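Long-range contacts in methylenetetrahydrofolate--tRNA-(uracil-5-)-methyltransferase TrmFO (Thermus thermophilus, PDB 3G5S), which catalyses the folate- and FAD-dependent methylation of uridine 54 in tRNA to 5-methyluridine: residues 14-18 with 75-79; 49-55 with 342-346; 309-313 with 336-341. All blocks are in the same frame, centred on the assembly; numbering follows the deposited sequence.

Interaction 1 (14-18 with 75-79); sequences SEAAW and GSLVM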
loop_
_atom_site.group_PDB
_atom_site.type_symbol
_atom_site.label_atom_id
_atom_site.label_comp_id
_atom_site.label_asym_id
_atom_site.label_seq_id
_atom_site.Cartn_x
_atom_site.Cartn_y
_atom_site.Cartn_z
ATOM N N SER A 14 1.769 15.843 5.369
ATOM C CA SER A 14 0.849 16.965 5.411
ATOM C C SER A 14 -0.391 16.603 6.226
ATOM O O SER A 14 -0.859 17.399 7.050
ATOM C CB SER A 14 0.454 17.404 4.001
ATOM O OG SER A 14 1.552 17.974 3.303
ATOM N N GLU A 15 -0.931 15.409 5.999
ATOM C CA GLU A 15 -2.098 14.993 6.755
ATOM C C GLU A 15 -1.770 14.740 8.225
ATOM O O GLU A 15 -2.559 15.082 9.106
ATOM C CB GLU A 15 -2.760 13.763 6.139
ATOM C CG GLU A 15 -4.163 13.555 6.664
ATOM C CD GLU A 15 -5.131 14.596 6.131
ATOM O OE1 GLU A 15 -5.403 14.565 4.909
ATOM O OE2 GLU A 15 -5.631 15.438 6.920
ATOM N N ALA A 16 -0.613 14.144 8.499
ATOM C CA ALA A 16 -0.208 13.931 9.883
ATOM C C ALA A 16 -0.117 15.266 10.622
ATOM O O ALA A 16 -0.638 15.413 11.736
ATOM C CB ALA A 16 1.121 13.192 9.950
ATOM N N ALA A 17 0.548 16.238 10.000
ATOM C CA ALA A 17 0.680 17.565 10.590
ATOM C C ALA A 17 -0.686 18.183 10.850
ATOM O O ALA A 17 -0.931 18.729 11.921
ATOM C CB ALA A 17 1.520 18.468 9.696
ATOM N N TRP A 18 -1.585 18.097 9.877
ATOM C CA TRP A 18 -2.896 18.703 10.046
ATOM C C TRP A 18 -3.645 18.077 11.220
ATOM O O TRP A 18 -4.347 18.766 11.967
ATOM C CB TRP A 18 -3.702 18.552 8.760
ATOM C CG TRP A 18 -4.950 19.366 8.730
ATOM C CD1 TRP A 18 -6.230 18.903 8.649
ATOM C CD2 TRP A 18 -5.038 20.796 8.748
ATOM N NE1 TRP A 18 -7.113 19.959 8.628
ATOM C CE2 TRP A 18 -6.405 21.131 8.687
ATOM C CE3 TRP A 18 -4.091 21.825 8.823
ATOM C CZ2 TRP A 18 -6.847 22.454 8.695
ATOM C CZ3 TRP A 18 -4.532 23.136 8.827
ATOM C CH2 TRP A 18 -5.898 23.439 8.765
ATOM N N GLY A 75 -12.343 14.469 8.437
ATOM C CA GLY A 75 -11.916 15.852 8.286
ATOM C C GLY A 75 -10.538 16.020 7.654
ATOM O O GLY A 75 -9.824 16.979 7.934
ATOM N N SER A 76 -10.160 15.079 6.796
ATOM C CA SER A 76 -8.880 15.102 6.091
ATOM C C SER A 76 -8.646 16.380 5.283
ATOM O O SER A 76 -9.499 16.792 4.484
ATOM C CB SER A 76 -8.830 13.882 5.155
ATOM O OG SER A 76 -7.882 14.022 4.113
ATOM N N LEU A 77 -7.474 16.982 5.468
ATOM C CA LEU A 77 -7.073 18.129 4.669
ATOM C C LEU A 77 -6.892 17.749 3.203
ATOM O O LEU A 77 -7.246 18.507 2.297
ATOM C CB LEU A 77 -5.776 18.717 5.221
ATOM C CG LEU A 77 -5.193 19.925 4.491
ATOM C CD1 LEU A 77 -6.162 21.092 4.517
ATOM C CD2 LEU A 77 -3.864 20.314 5.126
ATOM N N VAL A 78 -6.308 16.583 2.967
ATOM C CA VAL A 78 -6.139 16.092 1.607
ATOM C C VAL A 78 -7.493 15.962 0.901
ATOM O O VAL A 78 -7.629 16.368 -0.251
ATOM C CB VAL A 78 -5.330 14.777 1.586
ATOM C CG1 VAL A 78 -5.493 14.034 0.266
ATOM C CG2 VAL A 78 -3.855 15.084 1.855
HETATM N N MSE A 79 -8.503 15.440 1.592
HETATM C CA MSE A 79 -9.821 15.344 0.963
HETATM C C MSE A 79 -10.467 16.716 0.746
HETATM O O MSE A 79 -11.129 16.921 -0.264
HETATM C CB MSE A 79 -10.750 14.413 1.739
HETATM C CG MSE A 79 -10.352 12.950 1.667
HETATM SE SE MSE A 79 -10.188 12.262 -0.145
HETATM C CE MSE A 79 -12.013 12.606 -0.726
HETATM O O HOH W 1 -10.016 19.634 8.419
#

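Interaction 2 (49-55 with 342-346); sequences IVCSNSL and GYLES. With FAD (flavin-adenine dinucleotide), chain B.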
loop_
_atom_site.group_PDB
_atom_site.type_symbol
_atom_site.label_atom_id
_atom_site.label_comp_id
_atom_site.label_asym_id
_atom_site.label_seq_id
_atom_site.Cartn_x
_atom_site.Cartn_y
_atom_site.Cartn_z
ATOM N N ILE A 49 1.743 16.414 -5.929
ATOM C CA ILE A 49 1.346 15.205 -6.630
ATOM C C ILE A 49 2.335 14.990 -7.772
ATOM O O ILE A 49 2.397 15.794 -8.699
ATOM C CB ILE A 49 -0.078 15.367 -7.203
ATOM C CG1 ILE A 49 -1.096 15.543 -6.072
ATOM C CG2 ILE A 49 -0.441 14.195 -8.108
ATOM C CD1 ILE A 49 -1.441 14.256 -5.352
ATOM N N VAL A 50 3.131 13.927 -7.698
ATOM C CA VAL A 50 4.246 13.784 -8.635
ATOM C C VAL A 50 3.905 13.099 -9.959
ATOM O O VAL A 50 4.674 13.186 -10.909
ATOM C CB VAL A 50 5.479 13.097 -7.996
ATOM C CG1 VAL A 50 5.976 13.904 -6.810
ATOM C CG2 VAL A 50 5.158 11.669 -7.607
ATOM N N CYS A 51 2.758 12.432 -10.038
ATOM C CA CYS A 51 2.411 11.707 -11.259
ATOM C C CYS A 51 0.948 11.910 -11.645
ATOM O O CYS A 51 0.512 13.039 -11.856
ATOM C CB CYS A 51 2.731 10.221 -11.102
ATOM S SG CYS A 51 2.906 9.312 -12.650
ATOM N N SER A 52 0.193 10.820 -11.745
ATOM C CA SER A 52 -1.221 10.919 -12.102
ATOM C C SER A 52 -1.960 11.820 -11.126
ATOM O O SER A 52 -1.609 11.887 -9.952
ATOM C CB SER A 52 -1.881 9.540 -12.125
ATOM O OG SER A 52 -3.291 9.655 -12.234
ATOM N N ASN A 53 -2.990 12.512 -11.605
ATOM C CA ASN A 53 -3.774 13.371 -10.727
ATOM C C ASN A 53 -5.009 12.680 -10.148
ATOM O O ASN A 53 -5.859 13.329 -9.545
ATOM C CB ASN A 53 -4.151 14.678 -11.426
ATOM C CG ASN A 53 -5.134 14.472 -12.557
ATOM O OD1 ASN A 53 -5.215 13.389 -13.139
ATOM N ND2 ASN A 53 -5.891 15.513 -12.877
ATOM N N SER A 54 -5.094 11.362 -10.309
ATOM C CA SER A 54 -6.222 10.606 -9.775
ATOM C C SER A 54 -5.980 10.100 -8.359
ATOM O O SER A 54 -4.911 9.562 -8.055
ATOM C CB SER A 54 -6.548 9.416 -10.671
ATOM O OG SER A 54 -7.560 8.620 -10.072
ATOM N N LEU A 55 -6.984 10.268 -7.504
ATOM C CA LEU A 55 -6.956 9.736 -6.148
ATOM C C LEU A 55 -7.746 8.433 -6.032
ATOM O O LEU A 55 -7.894 7.898 -4.937
ATOM C CB LEU A 55 -7.491 10.762 -5.145
ATOM C CG LEU A 55 -6.714 12.075 -5.030
ATOM C CD1 LEU A 55 -7.343 12.972 -3.980
ATOM C CD2 LEU A 55 -5.256 11.819 -4.707
ATOM N N GLY A 342 -0.103 4.667 -2.758
ATOM C CA GLY A 342 -1.206 5.486 -3.225
ATOM C C GLY A 342 -1.291 6.811 -2.486
ATOM O O GLY A 342 -1.011 6.883 -1.284
ATOM N N TYR A 343 -1.686 7.866 -3.196
ATOM C CA TYR A 343 -1.775 9.184 -2.564
ATOM C C TYR A 343 -2.714 9.164 -1.365
ATOM O O TYR A 343 -2.393 9.675 -0.294
ATOM C CB TYR A 343 -2.263 10.261 -3.531
ATOM C CG TYR A 343 -1.499 10.416 -4.829
ATOM C CD1 TYR A 343 -0.143 10.722 -4.851
ATOM C CD2 TYR A 343 -2.165 10.312 -6.041
ATOM C CE1 TYR A 343 0.529 10.884 -6.057
ATOM C CE2 TYR A 343 -1.510 10.476 -7.241
ATOM C CZ TYR A 343 -0.163 10.761 -7.249
ATOM O OH TYR A 343 0.488 10.929 -8.451
ATOM N N LEU A 344 -3.888 8.580 -1.562
ATOM C CA LEU A 344 -4.914 8.541 -0.539
ATOM C C LEU A 344 -4.524 7.672 0.653
ATOM O O LEU A 344 -4.712 8.059 1.809
ATOM C CB LEU A 344 -6.187 8.002 -1.189
ATOM C CG LEU A 344 -7.366 7.630 -0.319
ATOM C CD1 LEU A 344 -7.958 8.891 0.264
ATOM C CD2 LEU A 344 -8.398 6.868 -1.144
ATOM N N GLU A 345 -3.992 6.489 0.364
ATOM C CA GLU A 345 -3.509 5.594 1.406
ATOM C C GLU A 345 -2.426 6.280 2.228
ATOM O O GLU A 345 -2.348 6.109 3.451
ATOM C CB GLU A 345 -2.935 4.328 0.780
ATOM C CG GLU A 345 -3.970 3.381 0.154
ATOM C CD GLU A 345 -4.375 3.712 -1.282
ATOM O OE1 GLU A 345 -4.130 4.834 -1.781
ATOM O OE2 GLU A 345 -4.973 2.821 -1.923
ATOM N N SER A 346 -1.580 7.044 1.549
ATOM C CA SER A 346 -0.525 7.763 2.241
ATOM C C SER A 346 -1.119 8.833 3.161
ATOM O O SER A 346 -0.765 8.913 4.336
ATOM C CB SER A 346 0.468 8.331 1.232
ATOM O OG SER A 346 1.138 7.272 0.563
HETATM P PA FAD B . 5.845 11.852 -0.645
HETATM O O1A FAD B . 6.910 11.548 -1.658
HETATM O O2A FAD B . 4.564 12.464 -1.122
HETATM O O5B FAD B . 6.414 12.792 0.513
HETATM C C5B FAD B . 7.667 12.545 1.120
HETATM C C4B FAD B . 8.291 13.891 1.429
HETATM O O4B FAD B . 9.446 13.698 2.229
HETATM C C3B FAD B . 8.757 14.607 0.163
HETATM O O3B FAD B . 8.246 15.926 0.115
HETATM C C2B FAD B . 10.282 14.593 0.264
HETATM O O2B FAD B . 10.923 15.713 -0.311
HETATM C C1B FAD B . 10.491 14.556 1.766
HETATM N N9A FAD B . 11.739 13.964 2.273
HETATM C C8A FAD B . 12.310 12.775 1.915
HETATM N N7A FAD B . 13.388 12.561 2.698
HETATM C C5A FAD B . 13.496 13.607 3.560
HETATM C C6A FAD B . 14.392 13.921 4.573
HETATM N N6A FAD B . 15.309 13.049 5.012
HETATM N N1A FAD B . 14.206 15.081 5.274
HETATM C C2A FAD B . 13.175 15.942 4.979
HETATM N N3A FAD B . 12.278 15.642 3.980
HETATM C C4A FAD B . 12.462 14.494 3.295
HETATM N N1 FAD B . 0.620 7.215 -6.221
HETATM C C2 FAD B . -0.647 7.196 -6.747
HETATM O O2 FAD B . -1.621 6.995 -6.024
HETATM N N3 FAD B . -0.823 7.408 -8.101
HETATM C C4 FAD B . 0.240 7.648 -8.956
HETATM O O4 FAD B . 0.047 7.839 -10.163
HETATM C C4X FAD B . 1.522 7.667 -8.408
HETATM N N5 FAD B . 2.622 7.892 -9.205
HETATM C C5X FAD B . 3.882 7.917 -8.643
HETATM C C6 FAD B . 4.983 8.156 -9.459
HETATM C C7 FAD B . 6.264 8.176 -8.923
HETATM C C7M FAD B . 7.450 8.435 -9.810
HETATM C C8 FAD B . 6.438 7.963 -7.560
HETATM C C8M FAD B . 7.817 7.986 -6.966
HETATM C C9 FAD B . 5.337 7.727 -6.740
HETATM C C9A FAD B . 4.051 7.700 -7.276
HETATM N N10 FAD B . 2.953 7.445 -6.464
HETATM C C10 FAD B . 1.698 7.447 -7.042
HETATM C "C1'" FAD B . 3.133 6.600 -5.223
HETATM C "C2'" FAD B . 2.735 7.306 -3.915
HETATM O "O2'" FAD B . 1.345 7.215 -3.653
HETATM C "C3'" FAD B . 3.208 8.759 -3.874
HETATM O "O3'" FAD B . 4.621 8.727 -3.896
HETATM C "C4'" FAD B . 2.735 9.516 -2.635
HETATM O "O4'" FAD B . 3.040 10.884 -2.823
HETATM C "C5'" FAD B . 3.360 8.976 -1.354
HETATM O "O5'" FAD B . 3.111 9.869 -0.290
HETATM P P FAD B . 4.197 10.022 0.874
HETATM O O1P FAD B . 4.509 8.695 1.488
HETATM O O2P FAD B . 3.704 11.103 1.780
HETATM O O3P FAD B . 5.537 10.471 0.111
HETATM O O HOH W 2 -5.062 7.431 -4.000
#

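Interaction 3 (309-313 with 336-341); sequences RNTYL and VLAGVE. With FAD (flavin-adenine dinucleotide), chain B.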
loop_
_atom_site.group_PDB
_atom_site.type_symbol
_atom_site.label_atom_id
_atom_site.label_comp_id
_atom_site.label_asym_id
_atom_site.label_seq_id
_atom_site.Cartn_x
_atom_site.Cartn_y
_atom_site.Cartn_z
ATOM N N ARG A 309 11.332 1.640 -8.053
ATOM C CA ARG A 309 12.079 2.258 -6.982
ATOM C C ARG A 309 11.097 2.754 -5.926
ATOM O O ARG A 309 10.179 3.520 -6.230
ATOM C CB ARG A 309 12.891 3.414 -7.556
ATOM C CG ARG A 309 13.521 4.313 -6.534
ATOM C CD ARG A 309 14.803 3.726 -5.996
ATOM N NE ARG A 309 15.423 4.672 -5.082
ATOM C CZ ARG A 309 15.154 4.729 -3.783
ATOM N NH1 ARG A 309 14.295 3.877 -3.246
ATOM N NH2 ARG A 309 15.750 5.632 -3.019
ATOM N N ASN A 310 11.292 2.312 -4.690
ATOM C CA ASN A 310 10.314 2.543 -3.632
ATOM C C ASN A 310 10.928 2.159 -2.301
ATOM O O ASN A 310 11.032 0.979 -1.989
ATOM C CB ASN A 310 9.062 1.683 -3.907
ATOM C CG ASN A 310 7.886 1.996 -2.977
ATOM O OD1 ASN A 310 7.080 2.889 -3.246
ATOM N ND2 ASN A 310 7.759 1.227 -1.898
ATOM N N THR A 311 11.344 3.148 -1.516
ATOM C CA THR A 311 11.852 2.884 -0.173
ATOM C C THR A 311 10.707 2.670 0.800
ATOM O O THR A 311 9.797 3.496 0.893
ATOM C CB THR A 311 12.723 4.029 0.314
ATOM O OG1 THR A 311 13.887 4.085 -0.514
ATOM C CG2 THR A 311 13.156 3.800 1.741
ATOM N N TYR A 312 10.756 1.561 1.529
ATOM C CA TYR A 312 9.729 1.271 2.514
ATOM C C TYR A 312 10.231 0.302 3.576
ATOM O O TYR A 312 11.191 -0.442 3.367
ATOM C CB TYR A 312 8.445 0.743 1.837
ATOM C CG TYR A 312 8.577 -0.650 1.258
ATOM C CD1 TYR A 312 9.237 -0.868 0.053
ATOM C CD2 TYR A 312 8.049 -1.752 1.915
ATOM C CE1 TYR A 312 9.365 -2.142 -0.473
ATOM C CE2 TYR A 312 8.170 -3.031 1.393
ATOM C CZ TYR A 312 8.833 -3.222 0.196
ATOM O OH TYR A 312 8.974 -4.486 -0.342
ATOM N N LEU A 313 9.553 0.328 4.714
ATOM C CA LEU A 313 9.860 -0.521 5.852
ATOM C C LEU A 313 9.077 -1.824 5.862
ATOM O O LEU A 313 7.974 -1.915 5.308
ATOM C CB LEU A 313 9.530 0.227 7.139
ATOM C CG LEU A 313 10.361 1.484 7.378
ATOM C CD1 LEU A 313 9.744 2.292 8.496
ATOM C CD2 LEU A 313 11.813 1.129 7.698
ATOM N N VAL A 336 4.198 5.883 2.116
ATOM C CA VAL A 336 4.935 4.806 1.477
ATOM C C VAL A 336 6.007 4.224 2.409
ATOM O O VAL A 336 6.251 3.017 2.402
ATOM C CB VAL A 336 5.539 5.293 0.155
ATOM C CG1 VAL A 336 6.617 4.336 -0.352
ATOM C CG2 VAL A 336 4.427 5.445 -0.871
ATOM N N LEU A 337 6.643 5.068 3.216
ATOM C CA LEU A 337 7.649 4.551 4.135
ATOM C C LEU A 337 7.089 3.437 5.037
ATOM O O LEU A 337 7.802 2.496 5.400
ATOM C CB LEU A 337 8.232 5.689 4.976
ATOM C CG LEU A 337 9.368 5.286 5.921
ATOM C CD1 LEU A 337 10.612 4.872 5.130
ATOM C CD2 LEU A 337 9.682 6.422 6.882
ATOM N N ALA A 338 5.815 3.561 5.417
ATOM C CA ALA A 338 5.151 2.587 6.285
ATOM C C ALA A 338 4.664 1.341 5.555
ATOM O O ALA A 338 4.134 0.429 6.194
ATOM C CB ALA A 338 3.980 3.239 7.013
ATOM N N GLY A 339 4.801 1.298 4.232
ATOM C CA GLY A 339 4.403 0.111 3.498
ATOM C C GLY A 339 3.085 0.195 2.745
ATOM O O GLY A 339 2.576 -0.839 2.308
ATOM N N VAL A 340 2.536 1.397 2.575
ATOM C CA VAL A 340 1.368 1.560 1.721
ATOM C C VAL A 340 1.772 2.124 0.368
ATOM O O VAL A 340 2.929 2.501 0.145
ATOM C CB VAL A 340 0.239 2.400 2.367
ATOM C CG1 VAL A 340 -0.191 1.789 3.682
ATOM C CG2 VAL A 340 0.622 3.868 2.510
ATOM N N GLU A 341 0.799 2.150 -0.537
ATOM C CA GLU A 341 0.969 2.683 -1.874
ATOM C C GLU A 341 -0.282 3.471 -2.199
ATOM O O GLU A 341 -1.391 2.997 -1.951
ATOM C CB GLU A 341 1.135 1.543 -2.875
ATOM C CG GLU A 341 0.935 1.923 -4.331
ATOM C CD GLU A 341 1.907 2.970 -4.829
ATOM O OE1 GLU A 341 2.893 3.283 -4.125
ATOM O OE2 GLU A 341 1.686 3.476 -5.952
HETATM P PA FAD B . 5.845 11.852 -0.645
HETATM O O1A FAD B . 6.910 11.548 -1.658
HETATM O O2A FAD B . 4.564 12.464 -1.122
HETATM O O5B FAD B . 6.414 12.792 0.513
HETATM C C5B FAD B . 7.667 12.545 1.120
HETATM C C4B FAD B . 8.291 13.891 1.429
HETATM O O4B FAD B . 9.446 13.698 2.229
HETATM C C3B FAD B . 8.757 14.607 0.163
HETATM O O3B FAD B . 8.246 15.926 0.115
HETATM C C2B FAD B . 10.282 14.593 0.264
HETATM O O2B FAD B . 10.923 15.713 -0.311
HETATM C C1B FAD B . 10.491 14.556 1.766
HETATM N N9A FAD B . 11.739 13.964 2.273
HETATM C C8A FAD B . 12.310 12.775 1.915
HETATM N N7A FAD B . 13.388 12.561 2.698
HETATM C C5A FAD B . 13.496 13.607 3.560
HETATM C C6A FAD B . 14.392 13.921 4.573
HETATM N N6A FAD B . 15.309 13.049 5.012
HETATM N N1A FAD B . 14.206 15.081 5.274
HETATM C C2A FAD B . 13.175 15.942 4.979
HETATM N N3A FAD B . 12.278 15.642 3.980
HETATM C C4A FAD B . 12.462 14.494 3.295
HETATM N N1 FAD B . 0.620 7.215 -6.221
HETATM C C2 FAD B . -0.647 7.196 -6.747
HETATM O O2 FAD B . -1.621 6.995 -6.024
HETATM N N3 FAD B . -0.823 7.408 -8.101
HETATM C C4 FAD B . 0.240 7.648 -8.956
HETATM O O4 FAD B . 0.047 7.839 -10.163
HETATM C C4X FAD B . 1.522 7.667 -8.408
HETATM N N5 FAD B . 2.622 7.892 -9.205
HETATM C C5X FAD B . 3.882 7.917 -8.643
HETATM C C6 FAD B . 4.983 8.156 -9.459
HETATM C C7 FAD B . 6.264 8.176 -8.923
HETATM C C7M FAD B . 7.450 8.435 -9.810
HETATM C C8 FAD B . 6.438 7.963 -7.560
HETATM C C8M FAD B . 7.817 7.986 -6.966
HETATM C C9 FAD B . 5.337 7.727 -6.740
HETATM C C9A FAD B . 4.051 7.700 -7.276
HETATM N N10 FAD B . 2.953 7.445 -6.464
HETATM C C10 FAD B . 1.698 7.447 -7.042
HETATM C "C1'" FAD B . 3.133 6.600 -5.223
HETATM C "C2'" FAD B . 2.735 7.306 -3.915
HETATM O "O2'" FAD B . 1.345 7.215 -3.653
HETATM C "C3'" FAD B . 3.208 8.759 -3.874
HETATM O "O3'" FAD B . 4.621 8.727 -3.896
HETATM C "C4'" FAD B . 2.735 9.516 -2.635
HETATM O "O4'" FAD B . 3.040 10.884 -2.823
HETATM C "C5'" FAD B . 3.360 8.976 -1.354
HETATM O "O5'" FAD B . 3.111 9.869 -0.290
HETATM P P FAD B . 4.197 10.022 0.874
HETATM O O1P FAD B . 4.509 8.695 1.488
HETATM O O2P FAD B . 3.704 11.103 1.780
HETATM O O3P FAD B . 5.537 10.471 0.111
HETATM O O HOH W 3 5.509 1.338 0.270
HETATM O O HOH W 4 4.420 1.695 -2.512
HETATM O O HOH W 5 5.505 4.470 -4.560
#

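Interaction 1 (14-18 with 75-79)
E15 and L77 bring the two backbones closest, with CA atoms 6.2 Å apart. Residues 14-18 are helical throughout. In 75-79 one helix gives way to the next: G75, with positive phi, closes a Schellman motif, and S76 is the N-cap of helix 77-84. E15 CG is anti to the backbone N (chi1 -164°) and the chain bends at chi2, which carries the carboxylate to this helix start. OE2 accepts from L77 N at 2.8 Å through its syn lone pair. OE1 takes V78 N at 2.9 Å, and S76 OG donates to OE1 at 2.7 Å from above the carboxylate plane. One carboxylate thus grips two first-turn amides and the N-cap hydroxyl, and its charge is likely to be favoured at a helix start. S76 OG also accepts the capping bond from selenomethionine M79 N. With an alanine here, the L77 and V78 amides would probably be left without their acceptor and the S76 hydroxyl without one for its proton. L77 CB sits over the five-membered ring of W18, 3.7 Å from the centroid, in a CH-pi contact. A water in the ring plane links W18 NE1 to G75 O. Helix 11-22, which starts within the predicted FAD-binding glycine-rich motif, is thus tied to helix 77-84. Helix 97-109 packs on W18 and L77, helix 63-74 on S76, and helix 343-361 on E15 and V78.

Interaction 2 (49-55 with 342-346)
The ring of Y343 lies between I49 and the flavin. Y343 CG is anti to the carbonyl carbon (chi1 -54°), which turns the ring from the helix start toward residues 49-55. I49 CD1 covers one face, 3.8 Å from the Y343 ring centroid and close to the normal, as a CH-pi contact. On the opposite face FAD C2 stands 3.4 Å above the centre of the Y343 ring. L55 crosses the tyrosine side chain at about a right angle and puts CD2 3.6 Å from Y343 CB. Y343 OH donates to S52 O at 2.8 Å, in the carbonyl plane and on a lone pair, while C51 N gives the same hydroxyl a weak bond. Y343 N binds FAD O2 at 3.0 Å. C51 SG lies 3.7 Å from FAD N5, and V50 CG2 touches the dimethylbenzene part. The segments thus line the flavin and, at G342 and S346, the ribityl chain, with Y343 as a platform under the pyrimidine ring. A water bridges L55 O and L344 N. L55 pairs through its backbone with L93 of strand 92-95, L344 packs on helix 63-74, and I49 touches R97 and F100 of helix 97-109.

Interaction 3 (309-313 with 336-341)
N310 OD1 is reached by two waters, and both also reach E341 OE1. The tighter approach is 2.6 Å from one water to N310 OD1; this water also donates to E341 OE1 at 2.9 Å. The two side-chain oxygens are thus joined through solvent, not directly. At the other side of the amide, N310 ND2 donates to a third water, which lies within hydrogen-bonding distance of V336 O and V340 O. N310 CG is anti to the backbone N (chi1 -171°), which sends the amide across to V336. There V336 CG1 meets N310 OD1 at 3.3 Å. The same methyl also lies against T311 O, a carbonyl oxygen that is buried with no hydrogen-bonding partner in the model.

One direct bond joins the backbones: L313 N donates to L337 O at 2.9 Å. Beside it L313 and L337 pack obliquely, with L313 CD1 4.0 Å from L337 CG. Y312 CB rests against V336 O, but the ring leads elsewhere: its hydroxyl bonds F390 O and the bound glutathione. Strand 309-313 pairs antiparallel with strand 154-155, Y312 with A155.

The loop also serves FAD. V336 N binds FAD O1P at 2.9 Å, and E341 OE1 lies 3.5 Å from FAD C1'. The strand is therefore joined to a cofactor-binding loop by one backbone bond, leucine packing, the V336 methyl and ordered water. The waters probably couple the orientations of the N310 amide and the E341 carboxylate, so the polar surroundings beside the ribityl chain are likely to depend on both residues.

Interactions 1 and 3 are buried; interaction 2 is partly buried, with several of its loop residues in part exposed. Interactions 2 and 3 share the cofactor and are continuous in the chain, since loop 336-341 runs straight into 342-346; interaction 3 is nested within the loop closed by interaction 2. Interaction 2 holds the flavin and part of the ribityl chain, while interaction 3 adds a phosphate bond and lies by C1'. Helix 343-361 starts in interaction 2, and its later residues touch E15 and V78 of interaction 1. A carboxylate on a helix start dominates interaction 1, a tyrosine ring against flavin interaction 2, and water bridges with one backbone bond interaction 3.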